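Local coordinates for protein NAD(P)H dehydrogenase (quinone) (PDB 1XDI) that uses FAD to pass electrons from NADH or NADPH to quinones such as menadione, and may contribute to resistance against reactive oxygen intermediates, at residues L384-N389 against G400-F405; P219-D224 against P368-D373. One frame throughout, in Å; residues are numbered along the deposited sequence.

Contact 1: L384-N389 against G400-F405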
loop_
_atom_site.group_PDB
_atom_site.type_symbol
_atom_site.label_atom_id
_atom_site.label_comp_id
_atom_site.label_asym_id
_atom_site.label_seq_id
_atom_site.Cartn_x
_atom_site.Cartn_y
_atom_site.Cartn_z
ATOM N N LEU A 384 18.016 -5.766 -18.710
ATOM C CA LEU A 384 17.740 -5.053 -19.934
ATOM C C LEU A 384 18.906 -4.126 -20.369
ATOM O O LEU A 384 19.254 -3.176 -19.679
ATOM C CB LEU A 384 16.456 -4.296 -19.710
ATOM C CG LEU A 384 16.077 -3.328 -20.767
ATOM C CD1 LEU A 384 16.021 -3.991 -22.112
ATOM C CD2 LEU A 384 14.720 -2.787 -20.361
ATOM N N PRO A 385 19.585 -4.460 -21.470
ATOM C CA PRO A 385 20.680 -3.600 -21.914
ATOM C C PRO A 385 20.119 -2.206 -22.052
ATOM O O PRO A 385 18.907 -2.075 -22.226
ATOM C CB PRO A 385 21.024 -4.166 -23.256
ATOM C CG PRO A 385 20.855 -5.635 -23.004
ATOM C CD PRO A 385 19.569 -5.717 -22.216
ATOM N N LEU A 386 20.959 -1.172 -21.948
ATOM C CA LEU A 386 20.481 0.202 -22.118
ATOM C C LEU A 386 20.705 0.700 -23.548
ATOM O O LEU A 386 20.131 1.726 -23.955
ATOM C CB LEU A 386 21.190 1.172 -21.145
ATOM C CG LEU A 386 20.579 1.242 -19.745
ATOM C CD1 LEU A 386 21.476 1.887 -18.685
ATOM C CD2 LEU A 386 19.289 1.973 -19.925
ATOM N N ARG A 387 21.483 -0.031 -24.341
ATOM C CA ARG A 387 21.790 0.504 -25.637
ATOM C C ARG A 387 20.672 0.647 -26.595
ATOM O O ARG A 387 20.775 1.426 -27.548
ATOM C CB ARG A 387 22.983 -0.185 -26.271
ATOM C CG ARG A 387 22.857 -1.578 -26.680
ATOM C CD ARG A 387 24.278 -1.992 -26.734
ATOM N NE ARG A 387 24.600 -3.033 -27.697
ATOM C CZ ARG A 387 25.839 -3.458 -27.929
ATOM N NH1 ARG A 387 26.882 -2.957 -27.278
ATOM N NH2 ARG A 387 26.031 -4.369 -28.850
ATOM N N THR A 388 19.588 -0.062 -26.347
ATOM C CA THR A 388 18.439 0.081 -27.216
ATOM C C THR A 388 17.602 1.296 -26.846
ATOM O O THR A 388 16.716 1.708 -27.579
ATOM C CB THR A 388 17.594 -1.205 -27.206
ATOM O OG1 THR A 388 17.019 -1.452 -25.904
ATOM C CG2 THR A 388 18.485 -2.333 -27.609
ATOM N N ASN A 389 17.922 1.874 -25.694
ATOM C CA ASN A 389 17.263 3.061 -25.165
ATOM C C ASN A 389 17.774 4.309 -25.958
ATOM O O ASN A 389 18.980 4.518 -26.049
ATOM C CB ASN A 389 17.603 3.144 -23.663
ATOM C CG ASN A 389 16.903 4.303 -22.954
ATOM O OD1 ASN A 389 17.094 5.461 -23.324
ATOM N ND2 ASN A 389 16.101 4.003 -21.929
ATOM N N GLY A 400 25.831 -0.166 -20.837
ATOM C CA GLY A 400 25.006 0.021 -19.658
ATOM C C GLY A 400 23.817 -0.923 -19.661
ATOM O O GLY A 400 23.483 -1.534 -20.701
ATOM N N PHE A 401 23.163 -1.050 -18.502
ATOM C CA PHE A 401 21.973 -1.927 -18.411
ATOM C C PHE A 401 21.205 -1.725 -17.131
ATOM O O PHE A 401 21.699 -1.153 -16.189
ATOM C CB PHE A 401 22.378 -3.425 -18.530
ATOM C CG PHE A 401 23.184 -3.958 -17.347
ATOM C CD1 PHE A 401 22.592 -4.176 -16.114
ATOM C CD2 PHE A 401 24.508 -4.252 -17.473
ATOM C CE1 PHE A 401 23.310 -4.671 -15.051
ATOM C CE2 PHE A 401 25.222 -4.748 -16.408
ATOM C CZ PHE A 401 24.626 -4.954 -15.207
ATOM N N VAL A 402 19.982 -2.227 -17.105
ATOM C CA VAL A 402 19.151 -2.180 -15.916
ATOM C C VAL A 402 18.698 -3.563 -15.585
ATOM O O VAL A 402 18.178 -4.247 -16.445
ATOM C CB VAL A 402 17.911 -1.354 -16.121
ATOM C CG1 VAL A 402 16.991 -1.473 -14.903
ATOM C CG2 VAL A 402 18.331 0.059 -16.380
ATOM N N LYS A 403 18.920 -3.961 -14.333
ATOM C CA LYS A 403 18.488 -5.258 -13.760
ATOM C C LYS A 403 17.438 -5.019 -12.666
ATOM O O LYS A 403 17.677 -4.296 -11.732
ATOM C CB LYS A 403 19.652 -6.032 -13.083
ATOM C CG LYS A 403 20.460 -7.015 -13.965
ATOM C CD LYS A 403 21.397 -7.908 -13.097
ATOM C CE LYS A 403 22.411 -8.699 -13.963
ATOM N NZ LYS A 403 23.465 -9.493 -13.202
ATOM N N ILE A 404 16.286 -5.638 -12.769
ATOM C CA ILE A 404 15.279 -5.494 -11.731
ATOM C C ILE A 404 14.913 -6.906 -11.225
ATOM O O ILE A 404 14.790 -7.822 -12.036
ATOM C CB ILE A 404 14.067 -4.735 -12.316
ATOM C CG1 ILE A 404 14.186 -3.253 -11.946
ATOM C CG2 ILE A 404 12.767 -5.326 -11.834
ATOM C CD1 ILE A 404 13.231 -2.372 -12.774
ATOM N N PHE A 405 14.783 -7.091 -9.909
ATOM C CA PHE A 405 14.440 -8.417 -9.344
ATOM C C PHE A 405 13.120 -8.399 -8.608
ATOM O O PHE A 405 12.861 -7.462 -7.866
ATOM C CB PHE A 405 15.457 -8.922 -8.314
ATOM C CG PHE A 405 16.848 -8.899 -8.775
ATOM C CD1 PHE A 405 17.176 -9.333 -10.062
ATOM C CD2 PHE A 405 17.833 -8.386 -7.949
ATOM C CE1 PHE A 405 18.493 -9.246 -10.539
ATOM C CE2 PHE A 405 19.150 -8.286 -8.385
ATOM C CZ PHE A 405 19.488 -8.714 -9.689
HETATM O O HOH W 1 23.756 -1.324 -23.174
#

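Contact 2: P219-D224 against P368-D373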
loop_
_atom_site.group_PDB
_atom_site.type_symbol
_atom_site.label_atom_id
_atom_site.label_comp_id
_atom_site.label_asym_id
_atom_site.label_seq_id
_atom_site.Cartn_x
_atom_site.Cartn_y
_atom_site.Cartn_z
ATOM N N PRO A 219 36.371 -5.845 -7.125
ATOM C CA PRO A 219 35.571 -7.057 -7.024
ATOM C C PRO A 219 34.208 -6.484 -6.776
ATOM O O PRO A 219 34.099 -5.464 -6.117
ATOM C CB PRO A 219 36.148 -7.748 -5.795
ATOM C CG PRO A 219 36.529 -6.644 -4.952
ATOM C CD PRO A 219 37.152 -5.631 -5.901
ATOM N N TYR A 220 33.172 -7.115 -7.303
ATOM C CA TYR A 220 31.832 -6.592 -7.139
ATOM C C TYR A 220 30.768 -7.679 -7.116
ATOM O O TYR A 220 30.841 -8.628 -7.848
ATOM C CB TYR A 220 31.561 -5.562 -8.244
ATOM C CG TYR A 220 30.335 -4.720 -7.964
ATOM C CD1 TYR A 220 30.306 -3.826 -6.874
ATOM C CD2 TYR A 220 29.148 -4.942 -8.677
ATOM C CE1 TYR A 220 29.135 -3.211 -6.495
ATOM C CE2 TYR A 220 27.962 -4.324 -8.309
ATOM C CZ TYR A 220 27.952 -3.471 -7.216
ATOM O OH TYR A 220 26.746 -2.955 -6.833
ATOM N N GLU A 221 29.766 -7.521 -6.267
ATOM C CA GLU A 221 28.702 -8.528 -6.114
ATOM C C GLU A 221 28.027 -9.010 -7.388
ATOM O O GLU A 221 27.958 -10.198 -7.648
ATOM C CB GLU A 221 27.612 -8.036 -5.121
ATOM C CG GLU A 221 26.932 -9.155 -4.272
ATOM C CD GLU A 221 26.541 -8.669 -2.819
ATOM O OE1 GLU A 221 25.796 -7.640 -2.648
ATOM O OE2 GLU A 221 26.983 -9.334 -1.834
ATOM N N ASP A 222 27.497 -8.097 -8.169
ATOM C CA ASP A 222 26.829 -8.503 -9.387
ATOM C C ASP A 222 27.830 -8.772 -10.510
ATOM O O ASP A 222 28.584 -7.882 -10.925
ATOM C CB ASP A 222 25.848 -7.430 -9.795
ATOM C CG ASP A 222 25.024 -7.862 -10.898
ATOM O OD1 ASP A 222 25.469 -7.633 -12.054
ATOM O OD2 ASP A 222 23.955 -8.456 -10.570
ATOM N N ALA A 223 27.818 -10.006 -11.006
ATOM C CA ALA A 223 28.747 -10.440 -12.046
ATOM C C ALA A 223 28.736 -9.582 -13.293
ATOM O O ALA A 223 29.779 -9.078 -13.725
ATOM C CB ALA A 223 28.468 -11.886 -12.424
ATOM N N ASP A 224 27.567 -9.425 -13.888
ATOM C CA ASP A 224 27.443 -8.613 -15.091
ATOM C C ASP A 224 28.048 -7.177 -14.970
ATOM O O ASP A 224 28.682 -6.676 -15.933
ATOM C CB ASP A 224 25.961 -8.590 -15.504
ATOM C CG ASP A 224 25.421 -10.008 -15.840
ATOM O OD1 ASP A 224 25.727 -10.496 -16.943
ATOM O OD2 ASP A 224 24.720 -10.629 -14.996
ATOM N N PRO A 368 20.935 -9.702 -3.917
ATOM C CA PRO A 368 21.853 -9.778 -5.058
ATOM C C PRO A 368 21.395 -10.851 -6.040
ATOM O O PRO A 368 20.682 -11.759 -5.642
ATOM C CB PRO A 368 23.184 -10.141 -4.410
ATOM C CG PRO A 368 23.092 -9.479 -3.072
ATOM C CD PRO A 368 21.669 -9.771 -2.646
ATOM N N GLN A 369 21.777 -10.776 -7.319
ATOM C CA GLN A 369 21.351 -11.866 -8.193
ATOM C C GLN A 369 21.998 -13.143 -7.657
ATOM O O GLN A 369 21.390 -14.211 -7.785
ATOM C CB GLN A 369 21.713 -11.692 -9.683
ATOM C CG GLN A 369 20.676 -12.445 -10.525
ATOM C CD GLN A 369 20.855 -12.380 -12.022
ATOM O OE1 GLN A 369 20.996 -11.311 -12.614
ATOM N NE2 GLN A 369 20.812 -13.546 -12.653
ATOM N N SER A 370 23.198 -13.032 -7.050
ATOM C CA SER A 370 23.899 -14.196 -6.460
ATOM C C SER A 370 22.864 -15.079 -5.782
ATOM O O SER A 370 22.609 -16.224 -6.204
ATOM C CB SER A 370 24.879 -13.802 -5.356
ATOM O OG SER A 370 25.829 -12.857 -5.779
ATOM N N VAL A 371 22.259 -14.509 -4.739
ATOM C CA VAL A 371 21.251 -15.191 -3.941
ATOM C C VAL A 371 20.050 -15.768 -4.696
ATOM O O VAL A 371 19.695 -16.933 -4.521
ATOM C CB VAL A 371 20.730 -14.243 -2.835
ATOM C CG1 VAL A 371 19.522 -14.829 -2.135
ATOM C CG2 VAL A 371 21.835 -14.011 -1.821
ATOM N N ILE A 372 19.406 -14.964 -5.532
ATOM C CA ILE A 372 18.238 -15.466 -6.233
ATOM C C ILE A 372 18.626 -16.756 -6.926
ATOM O O ILE A 372 17.922 -17.773 -6.804
ATOM C CB ILE A 372 17.689 -14.437 -7.234
ATOM C CG1 ILE A 372 17.256 -13.174 -6.489
ATOM C CG2 ILE A 372 16.521 -15.000 -7.952
ATOM C CD1 ILE A 372 16.972 -12.013 -7.348
ATOM N N ASP A 373 19.776 -16.732 -7.600
ATOM C CA ASP A 373 20.269 -17.890 -8.365
ATOM C C ASP A 373 20.636 -19.093 -7.510
ATOM O O ASP A 373 20.806 -20.208 -8.024
ATOM C CB ASP A 373 21.489 -17.510 -9.221
ATOM C CG ASP A 373 21.128 -16.645 -10.424
ATOM O OD1 ASP A 373 19.927 -16.524 -10.767
ATOM O OD2 ASP A 373 22.065 -16.094 -11.034
HETATM O O HOH W 2 24.714 -10.484 -7.477
#

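Contact 1: L384-N389 against G400-F405
The peptide group joining Gly-400 to Phe-401 carries Leu-386 over one face. CD1 of Leu-386 stands above that plane, 3.4 Å from N of Phe-401, and the backbone N of Leu-386 comes to the carbonyl from the same side. This N bonds O of Gly-400 at 2.8 Å from well above the carbonyl plane (48° out of it). A water donates to the same oxygen from close to that plane, about 14° off, and weakly accepts from N of Arg-387. The ring of Phe-401 takes no part across the pair: with CG set between the backbone N and the carbonyl carbon (chi1 68°), it leads off toward Met-383 and Val-419. Its CB lies 3.3 Å from O of Leu-384.

The segments run antiparallel in the five-stranded sheet of the dimerisation domain, where 379-385 is an outermost strand within the chain. Leu-384 and Val-402 form a hydrogen-bonded pair: N of Leu-384 reaches O of Val-402 at 2.7 Å, and N of Val-402 returns to O of Leu-384 at 2.8 Å. Beside them CD2 of Leu-386 meets CG2 of Val-402 at 4.1 Å, and Ser-456 and Ala-420 also touch this buried leucine. A type I turn, closed by Asn-389 N on Leu-386 O at 2.8 Å, then leads to helix 390-394, whose N-cap is Asn-389. On this turn, O of Thr-388 accepts a hydrogen bond from Gln-97 NE2 of the second subunit.

Contact 2: P219-D224 against P368-D373
Glu-221 lies against Pro-368 where the Rossmann-type domain containing helix 223-235 meets the dimerisation domain. That helix lies in the crossover between parallel strands 208-211 and 239-241, and its start faces the start of helix 369-374; Asp-222 and Pro-368 are the respective N-cap residues.

CB of Glu-221 is directed toward 368-373. CG is the first atom to touch, 3.9 Å from CB of Pro-368 and 4.1 Å from OG of Ser-370. The chain is bent at chi2 (146°), and CD comes to 3.6 Å from CG of Pro-368. At the tip OE1 approaches closest, 3.3 Å from the same CG, so the acid meets the proline ring through van der Waals contact; OE2 stays farther off, 4.1 Å from CG of Pro-368. OE1 also makes a long, weak ion pair with NH2 of Arg-350.

No direct hydrogen bond crosses between the two segments. A water receives N-H of Ser-370 at 3.0 Å and donates weakly to O of Glu-221, bridging the helix start to the loop. One residue on, the carboxylate of Asp-222 passes Gln-369, its OD2 4.0 Å from CB of Gln-369. OD1 of Asp-222 caps N of Ala-225, while OD2 is turned to Lys-403. The amide of Gln-369 has a partner at each end: OE1 weakly accepts from NZ of Lys-403, and NE2 donates to OD2 of Asp-373, four residues on, over 3.3 Å, a bent bond of 139° met on the syn side of the carboxylate.

Both segments of contact 2 precede contact 1 in the sequence, and the two centres lie about 16 Å apart. Helix 369-374 of contact 2 is followed directly by strand 379-385 of contact 1, both in the dimerisation domain, whereas 219-224 comes from the nucleotide-binding part. They touch through strand 401-407. Its Lys-403 is the shared residue, forming salt bridges with Asp-222 and Asp-224, and CG of Phe-405 packs 3.4 Å from CD1 of Ile-372. Lys-403 thus ties strand 401-407 to the start of helix 223-235 in the other domain, while the turn at 386-389 in contact 1 meets the second subunit through Thr-388.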